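Thiol-disulfide oxidoreductase (Bacteroides thetaiotaomicron, PDB 3FW2) belongs to the TlpA-like thiol-disulfide oxidoreductases and may have a redox role, this chain being its C-terminal thioredoxin-fold domain. Local coordinates at residues 41-46 against 81-86; 56-61 against 89-94; 62-67 against 145-150. All blocks are in the same frame, centred on the assembly; numbering follows the deposited sequence.

Interaction 1: residues 41-46 against 81-86; sequences WASWND and KQQWKD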
loop_
_atom_site.group_PDB
_atom_site.type_symbol
_atom_site.label_atom_id
_atom_site.label_comp_id
_atom_site.label_asym_id
_atom_site.label_seq_id
_atom_site.Cartn_x
_atom_site.Cartn_y
_atom_site.Cartn_z
ATOM N N TRP A 41 5.615 -0.837 7.002
ATOM C CA TRP A 41 5.069 -2.157 6.736
ATOM C C TRP A 41 3.568 -2.111 7.010
ATOM O O TRP A 41 3.025 -1.087 7.452
ATOM C CB TRP A 41 5.718 -3.189 7.674
ATOM C CG TRP A 41 5.389 -3.009 9.124
ATOM C CD1 TRP A 41 5.825 -2.008 9.951
ATOM C CD2 TRP A 41 4.485 -3.803 9.909
ATOM N NE1 TRP A 41 5.278 -2.148 11.195
ATOM C CE2 TRP A 41 4.447 -3.226 11.206
ATOM C CE3 TRP A 41 3.744 -4.949 9.657
ATOM C CZ2 TRP A 41 3.693 -3.779 12.242
ATOM C CZ3 TRP A 41 2.989 -5.491 10.668
ATOM C CH2 TRP A 41 2.951 -4.893 11.941
ATOM N N ALA A 42 2.894 -3.227 6.779
ATOM C CA ALA A 42 1.531 -3.412 7.253
ATOM C C ALA A 42 1.191 -4.870 7.376
ATOM O O ALA A 42 1.656 -5.721 6.590
ATOM C CB ALA A 42 0.503 -2.756 6.307
ATOM N N SER A 43 0.333 -5.211 8.339
ATOM C CA SER A 43 -0.060 -6.603 8.507
ATOM C C SER A 43 -0.869 -7.135 7.320
ATOM O O SER A 43 -0.928 -8.332 7.058
ATOM C CB SER A 43 -0.812 -6.790 9.848
ATOM O OG SER A 43 -2.189 -6.463 9.698
ATOM N N TRP A 44 -1.558 -6.253 6.625
ATOM C CA TRP A 44 -2.290 -6.604 5.425
ATOM C C TRP A 44 -1.384 -6.822 4.184
ATOM O O TRP A 44 -1.892 -7.121 3.053
ATOM C CB TRP A 44 -3.387 -5.553 5.133
ATOM C CG TRP A 44 -2.967 -4.103 4.985
ATOM C CD1 TRP A 44 -3.146 -3.113 5.907
ATOM C CD2 TRP A 44 -2.357 -3.487 3.850
ATOM N NE1 TRP A 44 -2.686 -1.926 5.409
ATOM C CE2 TRP A 44 -2.202 -2.127 4.145
ATOM C CE3 TRP A 44 -1.937 -3.957 2.584
ATOM C CZ2 TRP A 44 -1.617 -1.209 3.244
ATOM C CZ3 TRP A 44 -1.353 -3.023 1.684
ATOM C CH2 TRP A 44 -1.192 -1.684 2.029
ATOM N N ASN A 45 -0.053 -6.682 4.371
ATOM C CA ASN A 45 0.909 -7.046 3.335
ATOM C C ASN A 45 1.994 -7.947 3.893
ATOM O O ASN A 45 3.123 -7.561 3.986
ATOM C CB ASN A 45 1.523 -5.761 2.767
ATOM C CG ASN A 45 2.459 -6.023 1.625
ATOM O OD1 ASN A 45 2.118 -6.738 0.718
ATOM N ND2 ASN A 45 3.632 -5.437 1.687
ATOM N N ASP A 46 1.626 -9.165 4.237
ATOM C CA ASP A 46 2.581 -10.141 4.817
ATOM C C ASP A 46 3.124 -10.910 3.622
ATOM O O ASP A 46 2.857 -12.113 3.438
ATOM C CB ASP A 46 1.825 -11.065 5.822
ATOM C CG ASP A 46 2.767 -11.955 6.638
ATOM O OD1 ASP A 46 3.988 -11.814 6.479
ATOM O OD2 ASP A 46 2.256 -12.820 7.407
ATOM N N LYS A 81 -6.456 -2.094 14.430
ATOM C CA LYS A 81 -5.532 -2.131 15.531
ATOM C C LYS A 81 -5.205 -3.560 16.017
ATOM O O LYS A 81 -4.032 -3.862 16.326
ATOM C CB LYS A 81 -6.121 -1.296 16.646
ATOM C CG LYS A 81 -5.351 -1.252 17.899
ATOM C CD LYS A 81 -6.171 -0.408 18.889
ATOM C CE LYS A 81 -5.276 0.239 19.866
ATOM N NZ LYS A 81 -6.063 1.210 20.728
ATOM N N GLN A 82 -6.208 -4.430 16.052
ATOM C CA GLN A 82 -5.988 -5.790 16.516
ATOM C C GLN A 82 -5.148 -6.586 15.551
ATOM O O GLN A 82 -4.251 -7.307 15.988
ATOM C CB GLN A 82 -7.282 -6.574 16.809
ATOM C CG GLN A 82 -6.976 -7.828 17.651
ATOM C CD GLN A 82 -6.344 -7.468 19.009
ATOM O OE1 GLN A 82 -6.910 -6.682 19.744
ATOM N NE2 GLN A 82 -5.138 -7.980 19.301
ATOM N N GLN A 83 -5.348 -6.389 14.248
ATOM C CA GLN A 83 -4.507 -7.052 13.256
ATOM C C GLN A 83 -3.057 -6.595 13.379
ATOM O O GLN A 83 -2.113 -7.424 13.238
ATOM C CB GLN A 83 -5.042 -6.872 11.855
ATOM C CG GLN A 83 -6.305 -7.640 11.674
ATOM C CD GLN A 83 -7.063 -7.215 10.473
ATOM O OE1 GLN A 83 -6.484 -6.845 9.456
ATOM N NE2 GLN A 83 -8.397 -7.263 10.567
ATOM N N TRP A 84 -2.868 -5.299 13.646
ATOM C CA TRP A 84 -1.549 -4.710 13.841
ATOM C C TRP A 84 -0.865 -5.321 15.060
ATOM O O TRP A 84 0.264 -5.829 14.986
ATOM C CB TRP A 84 -1.678 -3.185 13.993
ATOM C CG TRP A 84 -0.443 -2.463 14.331
ATOM C CD1 TRP A 84 0.731 -2.455 13.660
ATOM C CD2 TRP A 84 -0.276 -1.631 15.462
ATOM N NE1 TRP A 84 1.633 -1.633 14.295
ATOM C CE2 TRP A 84 1.037 -1.118 15.417
ATOM C CE3 TRP A 84 -1.116 -1.271 16.517
ATOM C CZ2 TRP A 84 1.529 -0.249 16.353
ATOM C CZ3 TRP A 84 -0.614 -0.379 17.472
ATOM C CH2 TRP A 84 0.688 0.132 17.377
ATOM N N LYS A 85 -1.547 -5.325 16.197
ATOM C CA LYS A 85 -0.967 -5.914 17.390
ATOM C C LYS A 85 -0.709 -7.409 17.246
ATOM O O LYS A 85 0.286 -7.936 17.783
ATOM C CB LYS A 85 -1.896 -5.697 18.610
ATOM C CG LYS A 85 -1.958 -4.233 19.041
ATOM C CD LYS A 85 -2.897 -4.050 20.262
ATOM C CE LYS A 85 -2.782 -2.622 20.805
ATOM N NZ LYS A 85 -3.468 -2.466 22.141
ATOM N N ASP A 86 -1.608 -8.108 16.580
ATOM C CA ASP A 86 -1.421 -9.559 16.412
ATOM C C ASP A 86 -0.126 -9.833 15.627
ATOM O O ASP A 86 0.598 -10.787 15.951
ATOM C CB ASP A 86 -2.587 -10.180 15.663
ATOM C CG ASP A 86 -3.860 -10.267 16.509
ATOM O OD1 ASP A 86 -3.852 -10.086 17.760
ATOM O OD2 ASP A 86 -4.901 -10.565 15.898
HETATM O O HOH W 1 4.324 -0.674 13.588
HETATM O O HOH W 2 -4.149 -7.787 8.407
#

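Interaction 2: residues 56-61 against 89-94; sequences ELREIY and KRDTLD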
loop_
_atom_site.group_PDB
_atom_site.type_symbol
_atom_site.label_atom_id
_atom_site.label_comp_id
_atom_site.label_asym_id
_atom_site.label_seq_id
_atom_site.Cartn_x
_atom_site.Cartn_y
_atom_site.Cartn_z
ATOM N N GLU A 56 15.759 -9.439 8.129
ATOM C CA GLU A 56 16.915 -8.550 8.209
ATOM C C GLU A 56 16.876 -7.604 9.408
ATOM O O GLU A 56 17.893 -7.386 10.081
ATOM C CB GLU A 56 17.047 -7.742 6.905
ATOM C CG GLU A 56 17.389 -8.642 5.721
ATOM C CD GLU A 56 17.621 -7.870 4.432
ATOM O OE1 GLU A 56 18.107 -6.741 4.531
ATOM O OE2 GLU A 56 17.319 -8.347 3.326
ATOM N N LEU A 57 15.706 -7.057 9.670
ATOM C CA LEU A 57 15.495 -6.108 10.759
ATOM C C LEU A 57 15.601 -6.819 12.092
ATOM O O LEU A 57 16.183 -6.277 13.038
ATOM C CB LEU A 57 14.118 -5.432 10.590
ATOM C CG LEU A 57 13.962 -4.459 9.441
ATOM C CD1 LEU A 57 12.523 -4.090 9.195
ATOM C CD2 LEU A 57 14.863 -3.209 9.650
ATOM N N ARG A 58 15.108 -8.065 12.201
ATOM C CA ARG A 58 15.275 -8.809 13.469
ATOM C C ARG A 58 16.749 -9.009 13.786
ATOM O O ARG A 58 17.128 -8.993 14.953
ATOM C CB ARG A 58 14.599 -10.184 13.427
ATOM C CG ARG A 58 13.098 -10.157 13.515
ATOM C CD ARG A 58 12.492 -11.562 13.663
ATOM N NE ARG A 58 11.132 -11.556 13.128
ATOM C CZ ARG A 58 10.752 -11.919 11.904
ATOM N NH1 ARG A 58 11.617 -12.450 11.023
ATOM N NH2 ARG A 58 9.461 -11.792 11.570
ATOM N N GLU A 59 17.581 -9.219 12.735
ATOM C CA GLU A 59 19.023 -9.384 12.955
ATOM C C GLU A 59 19.694 -8.114 13.410
ATOM O O GLU A 59 20.556 -8.141 14.288
ATOM C CB GLU A 59 19.738 -9.905 11.724
ATOM C CG GLU A 59 19.489 -11.344 11.509
ATOM C CD GLU A 59 20.437 -12.218 12.334
ATOM O OE1 GLU A 59 20.131 -12.547 13.510
ATOM O OE2 GLU A 59 21.499 -12.588 11.780
ATOM N N ILE A 60 19.310 -6.974 12.818
ATOM C CA ILE A 60 19.819 -5.688 13.256
ATOM C C ILE A 60 19.438 -5.397 14.711
ATOM O O ILE A 60 20.258 -4.971 15.490
ATOM C CB ILE A 60 19.372 -4.575 12.260
ATOM C CG1 ILE A 60 20.092 -4.838 10.913
ATOM C CG2 ILE A 60 19.639 -3.184 12.820
ATOM C CD1 ILE A 60 19.397 -4.380 9.651
ATOM N N TYR A 61 18.190 -5.654 15.070
ATOM C CA TYR A 61 17.706 -5.349 16.423
ATOM C C TYR A 61 18.463 -6.240 17.399
ATOM O O TYR A 61 18.873 -5.778 18.481
ATOM C CB TYR A 61 16.193 -5.619 16.492
ATOM C CG TYR A 61 15.617 -5.486 17.887
ATOM C CD1 TYR A 61 15.513 -4.253 18.484
ATOM C CD2 TYR A 61 15.179 -6.593 18.583
ATOM C CE1 TYR A 61 14.974 -4.103 19.765
ATOM C CE2 TYR A 61 14.637 -6.451 19.891
ATOM C CZ TYR A 61 14.546 -5.186 20.444
ATOM O OH TYR A 61 14.042 -4.984 21.732
ATOM N N LYS A 89 3.126 -9.382 17.591
ATOM C CA LYS A 89 3.382 -10.537 18.414
ATOM C C LYS A 89 3.907 -11.732 17.612
ATOM O O LYS A 89 4.976 -12.288 17.928
ATOM C CB LYS A 89 2.102 -10.900 19.169
ATOM C CG LYS A 89 2.258 -12.066 20.146
ATOM C CD LYS A 89 0.936 -12.247 20.930
ATOM C CE LYS A 89 1.104 -13.223 22.097
ATOM N NZ LYS A 89 1.240 -14.577 21.565
ATOM N N ARG A 90 3.181 -12.125 16.587
ATOM C CA ARG A 90 3.528 -13.273 15.732
ATOM C C ARG A 90 4.877 -13.135 15.033
ATOM O O ARG A 90 5.670 -14.103 14.934
ATOM C CB ARG A 90 2.434 -13.344 14.662
ATOM C CG ARG A 90 2.337 -14.531 13.871
ATOM C CD ARG A 90 0.926 -14.597 13.307
ATOM N NE ARG A 90 0.705 -13.513 12.346
ATOM C CZ ARG A 90 -0.241 -12.573 12.423
ATOM N NH1 ARG A 90 -1.162 -12.571 13.376
ATOM N NH2 ARG A 90 -0.293 -11.649 11.497
ATOM N N ASP A 91 5.105 -11.930 14.514
ATOM C CA ASP A 91 6.331 -11.625 13.769
ATOM C C ASP A 91 7.524 -11.182 14.657
ATOM O O ASP A 91 8.580 -10.793 14.125
ATOM C CB ASP A 91 6.036 -10.560 12.693
ATOM C CG ASP A 91 5.036 -11.025 11.619
ATOM O OD1 ASP A 91 4.716 -12.220 11.493
ATOM O OD2 ASP A 91 4.519 -10.153 10.871
ATOM N N THR A 92 7.330 -11.164 15.977
ATOM C CA THR A 92 8.342 -10.728 16.959
ATOM C C THR A 92 9.004 -9.381 16.565
ATOM O O THR A 92 10.244 -9.243 16.519
ATOM C CB THR A 92 9.374 -11.849 17.241
ATOM O OG1 THR A 92 10.190 -12.113 16.096
ATOM C CG2 THR A 92 8.690 -13.157 17.676
ATOM N N LEU A 93 8.154 -8.415 16.303
ATOM C CA LEU A 93 8.579 -7.040 15.914
ATOM C C LEU A 93 8.814 -6.267 17.213
ATOM O O LEU A 93 7.966 -5.465 17.656
ATOM C CB LEU A 93 7.484 -6.414 15.048
ATOM C CG LEU A 93 7.082 -7.225 13.799
ATOM C CD1 LEU A 93 5.965 -6.528 13.022
ATOM C CD2 LEU A 93 8.269 -7.532 12.852
ATOM N N ASP A 94 9.968 -6.506 17.824
ATOM C CA ASP A 94 10.195 -6.152 19.208
ATOM C C ASP A 94 10.761 -4.742 19.467
ATOM O O ASP A 94 10.788 -4.288 20.600
ATOM C CB ASP A 94 11.156 -7.167 19.865
ATOM C CG ASP A 94 10.550 -8.537 20.065
ATOM O OD1 ASP A 94 9.307 -8.651 20.061
ATOM O OD2 ASP A 94 11.387 -9.488 20.190
HETATM O O HOH W 3 12.229 -2.447 22.184
#

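Interaction 3: residues 62-67 against 145-150; sequences KKYKKN and NIVEEA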
loop_
_atom_site.group_PDB
_atom_site.type_symbol
_atom_site.label_atom_id
_atom_site.label_comp_id
_atom_site.label_asym_id
_atom_site.label_seq_id
_atom_site.Cartn_x
_atom_site.Cartn_y
_atom_site.Cartn_z
ATOM N N LYS A 62 18.649 -7.504 17.030
ATOM C CA LYS A 62 19.316 -8.434 17.953
ATOM C C LYS A 62 20.721 -7.931 18.253
ATOM O O LYS A 62 21.172 -8.004 19.407
ATOM C CB LYS A 62 19.327 -9.859 17.402
ATOM C CG LYS A 62 19.945 -10.879 18.327
ATOM C CD LYS A 62 19.382 -12.288 18.104
ATOM C CE LYS A 62 20.433 -13.358 18.348
ATOM N NZ LYS A 62 19.919 -14.775 18.239
ATOM N N LYS A 63 21.397 -7.393 17.242
ATOM C CA LYS A 63 22.768 -6.922 17.385
ATOM C C LYS A 63 22.851 -5.545 18.043
ATOM O O LYS A 63 23.811 -5.275 18.778
ATOM C CB LYS A 63 23.433 -6.876 15.998
ATOM C CG LYS A 63 24.902 -6.516 16.021
ATOM C CD LYS A 63 25.599 -6.823 14.703
ATOM C CE LYS A 63 27.115 -6.736 14.924
ATOM N NZ LYS A 63 27.850 -6.489 13.645
ATOM N N TYR A 64 21.862 -4.673 17.816
ATOM C CA TYR A 64 21.983 -3.267 18.210
ATOM C C TYR A 64 20.968 -2.753 19.199
ATOM O O TYR A 64 20.804 -1.525 19.334
ATOM C CB TYR A 64 21.976 -2.356 16.977
ATOM C CG TYR A 64 23.114 -2.596 16.025
ATOM C CD1 TYR A 64 24.389 -2.138 16.317
ATOM C CD2 TYR A 64 22.933 -3.296 14.839
ATOM C CE1 TYR A 64 25.448 -2.359 15.440
ATOM C CE2 TYR A 64 23.998 -3.532 13.960
ATOM C CZ TYR A 64 25.251 -3.043 14.264
ATOM O OH TYR A 64 26.323 -3.228 13.406
ATOM N N LYS A 65 20.281 -3.657 19.900
ATOM C CA LYS A 65 19.190 -3.242 20.768
ATOM C C LYS A 65 19.615 -2.394 21.971
ATOM O O LYS A 65 18.796 -1.664 22.538
ATOM C CB LYS A 65 18.362 -4.441 21.245
ATOM C CG LYS A 65 19.137 -5.560 21.894
ATOM C CD LYS A 65 18.172 -6.572 22.532
ATOM C CE LYS A 65 17.584 -7.507 21.491
ATOM N NZ LYS A 65 16.482 -8.385 22.053
ATOM N N LYS A 66 20.865 -2.478 22.362
ATOM C CA LYS A 66 21.304 -1.735 23.518
ATOM C C LYS A 66 22.473 -0.872 23.106
ATOM O O LYS A 66 23.540 -0.963 23.673
ATOM C CB LYS A 66 21.634 -2.745 24.641
ATOM C CG LYS A 66 21.971 -2.128 25.960
ATOM C CD LYS A 66 21.459 -3.005 27.165
ATOM C CE LYS A 66 22.134 -4.357 27.240
ATOM N NZ LYS A 66 21.695 -5.158 28.480
ATOM N N ASN A 67 22.275 -0.014 22.107
ATOM C CA ASN A 67 23.370 0.714 21.455
ATOM C C ASN A 67 23.141 2.206 21.567
ATOM O O ASN A 67 22.011 2.660 21.432
ATOM C CB ASN A 67 23.459 0.344 19.961
ATOM C CG ASN A 67 24.711 0.834 19.315
ATOM O OD1 ASN A 67 24.765 1.941 18.817
ATOM N ND2 ASN A 67 25.774 0.019 19.364
ATOM N N ASN A 145 28.733 1.429 10.064
ATOM C CA ASN A 145 29.429 2.725 9.957
ATOM C C ASN A 145 28.960 3.792 10.945
ATOM O O ASN A 145 29.777 4.515 11.556
ATOM C CB ASN A 145 29.368 3.305 8.555
ATOM C CG ASN A 145 30.191 2.504 7.548
ATOM O OD1 ASN A 145 31.022 1.657 7.913
ATOM N ND2 ASN A 145 29.977 2.792 6.261
ATOM N N ILE A 146 27.649 3.876 11.126
ATOM C CA ILE A 146 27.055 4.787 12.095
ATOM C C ILE A 146 27.543 4.481 13.487
ATOM O O ILE A 146 27.927 5.395 14.209
ATOM C CB ILE A 146 25.527 4.715 12.042
ATOM C CG1 ILE A 146 25.033 5.413 10.778
ATOM C CG2 ILE A 146 24.887 5.400 13.274
ATOM C CD1 ILE A 146 23.567 5.088 10.465
ATOM N N VAL A 147 27.504 3.202 13.860
ATOM C CA VAL A 147 27.991 2.753 15.173
ATOM C C VAL A 147 29.486 3.067 15.354
ATOM O O VAL A 147 29.910 3.538 16.407
ATOM C CB VAL A 147 27.688 1.244 15.376
ATOM C CG1 VAL A 147 28.342 0.731 16.635
ATOM C CG2 VAL A 147 26.157 1.051 15.456
ATOM N N GLU A 148 30.280 2.855 14.319
ATOM C CA GLU A 148 31.717 3.160 14.359
ATOM C C GLU A 148 31.975 4.661 14.479
ATOM O O GLU A 148 32.920 5.093 15.166
ATOM C CB GLU A 148 32.393 2.620 13.103
ATOM C CG GLU A 148 33.865 3.040 12.888
ATOM C CD GLU A 148 34.369 2.557 11.532
ATOM O OE1 GLU A 148 35.313 3.147 10.962
ATOM O OE2 GLU A 148 33.803 1.578 11.028
ATOM N N GLU A 149 31.139 5.482 13.840
ATOM C CA GLU A 149 31.285 6.940 13.918
ATOM C C GLU A 149 31.022 7.483 15.313
ATOM O O GLU A 149 31.470 8.595 15.644
ATOM C CB GLU A 149 30.351 7.649 12.958
ATOM C CG GLU A 149 30.745 7.538 11.499
ATOM C CD GLU A 149 29.609 7.927 10.542
ATOM O OE1 GLU A 149 28.513 8.320 11.001
ATOM O OE2 GLU A 149 29.838 7.861 9.311
ATOM N N ALA A 150 30.265 6.727 16.108
ATOM C CA ALA A 150 30.003 7.063 17.510
ATOM C C ALA A 150 29.492 8.471 17.625
ATOM O O ALA A 150 28.620 8.905 16.853
ATOM C CB ALA A 150 31.279 6.891 18.374
ATOM O OXT ALA A 150 29.974 9.193 18.535
#

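Interaction 1: residues 41-46 against 81-86
Trp41 overlaps the pyrrole edge of Trp84 with the far rim of its indole. Its CZ2 lies 3.5 Å from Trp84 CD1, near the plane of the Trp84 ring. Its CH2 touches the same carbon at 3.7 Å. The two side chains run at about a right angle, while the ring planes differ by 33°. Trp84 CG stands anti to its backbone N (chi1 174°), which swings the NE1 side of the indole toward Trp41. Water 1 joins the two indoles. It accepts from Trp41 NE1 at 3.0 Å and from Trp84 NE1 at 2.9 Å. Trp41 NE1 also has a weak bond to Gln97 OE1.

A second bridge forms nearer the surface. Water 2 gives one hydrogen to Ser43 OG at 2.7 Å and one to Gln83 OE1, also at 2.7 Å. The extended chain of Gln83 carries its amide out to this water. Ser43 OG also packs on Gln83 CB at 3.6 Å. Asp78 OD1 holds the same hydroxyl by a hydrogen bond.

Ser43 lies in a type I turn from Ala42 to Asn45, so the loop bends past helix 81-90. At the end of the turn, the Asn45 side chain is hydrogen-bonded to Asn45 of the second subunit. The loop that follows Trp41, between strand 35-41 and helix 48-64, corresponds to the active-site loop of thioredoxin-fold TlpA-like proteins. Asn45, directly after Trp44, probably occupies the position of the first cysteine of the usual CxxC motif, so this loop lacks that cysteine.

Interaction 2: residues 56-61 against 89-94
Asp91 meets Arg58 through its backbone carbonyl, at the Schellman motif that closes helix 81-90. The contact joins helix 48-64 to the turn that ends helix 81-90 in the thioredoxin fold; strand 70-76 lies between the two helices in the sequence. In the Arg58 conformer described, the guanidinium grips Asp91 O side-on with two nitrogens. NE donates at 2.8 Å and NH2 at 2.9 Å to this one oxygen. The oxygen lies in the guanidinium plane, and both nitrogens reach it from the same face of the carbonyl plane. The N-H...O angles, 152° and 144°, are bent, as expected when two donors share one acceptor. A positive group here would probably suit the carbonyl end of the helix. Arg58 has a second conformer, so this grip need not be permanent. The Asp91 carboxylate is not in contact with the guanidinium.

Thr92 has positive phi and is the first residue to leave the helix. Its N bonds back to Lys89 O. Its OG1 lies 3.4 Å from Arg58 CD, beside the arginine chain.

Leu93 is the centre of an inverse gamma turn. Its side chain turns inward, against Trp41 and against Asn54 of helix 48-64.

Asp94 meets helix 48-64 one turn beyond Arg58, at Tyr61. Tyr61 CG is anti to the backbone N (chi1 173°), and the ring reaches across to this residue. Asp94 C lies over one face of the ring. Asp94 CB touches Tyr61 CE2 at 3.6 Å. Water 3 then links the two residues: it donates to Asp94 O at 2.8 Å and lies 3.2 Å from Tyr61 OH.

Interaction 3: residues 62-67 against 145-150
Chi1 of 172° at Val147 sets CG1 anti to the backbone N and leaves CG2 beside that N; CG2 meets both Tyr64 and Asn67, and CG1 meets Asn67. At Asn67 the CG is also anti to its backbone N (chi1 -168°), and this extends the amide toward the valine. Tyr64 offers the CD1-CE1 side of its ring. Its CE1 lies 3.5 Å from Val147 CG2, and its CD1 lies 3.7 Å from the same methyl. The methyl approaches the ring obliquely.

Asn67 uses both ends of its amide. OD1 is 3.7 Å from Val147 CG2, and ND2 is 3.8 Å from Val147 CG1. The valine fork therefore sits against the amide with one methyl near each polar atom. ND2 also lies at the edge of the Tyr64 ring, in its plane. Tyr64 and Asn67 thus lie side by side against the valine. Lys63 CG covers part of one face of the tyrosine ring.

The contact joins the C-terminal end of helix 48-64, and the loop after it, to the last turns of helix 136-149. These two helices of the thioredoxin fold meet here beside strand 70-76 of the central sheet, where Ile70 touches both Tyr64 and Val147. Tyr64 also packs on Ile143 and Glu144 of helix 136-149. The area buried between the two segments is small, 114 Å².

Asn67 OD1 accepts from Tyr69 N, and its backbone O from Lys34 NZ. Across to Val147 the contact is van der Waals alone, so it rests on a few touches and sets little directional constraint.

The three contacts lie in one thioredoxin-like domain. Interactions 1 and 2 share helix 81-90, with centres 14 Å apart, and they touch where Trp41 CH2 meets Leu93 CD1 at 3.6 Å. Interactions 2 and 3 share helix 48-64; their centres are 16 Å apart and their segments adjoin in sequence. Interactions 1 and 3 are 28 Å apart between centres, on opposite sides of the chain's centre. Along the chain the first segments come in order 41-46, 56-61, 62-67, followed by 81-86, 89-94 and 145-150, so every pair of contacts crosses. Together they link the loop after strand 35-41, helices 48-64 and 81-90 and the C-terminal helix 136-149 in a chain of neighbouring contacts.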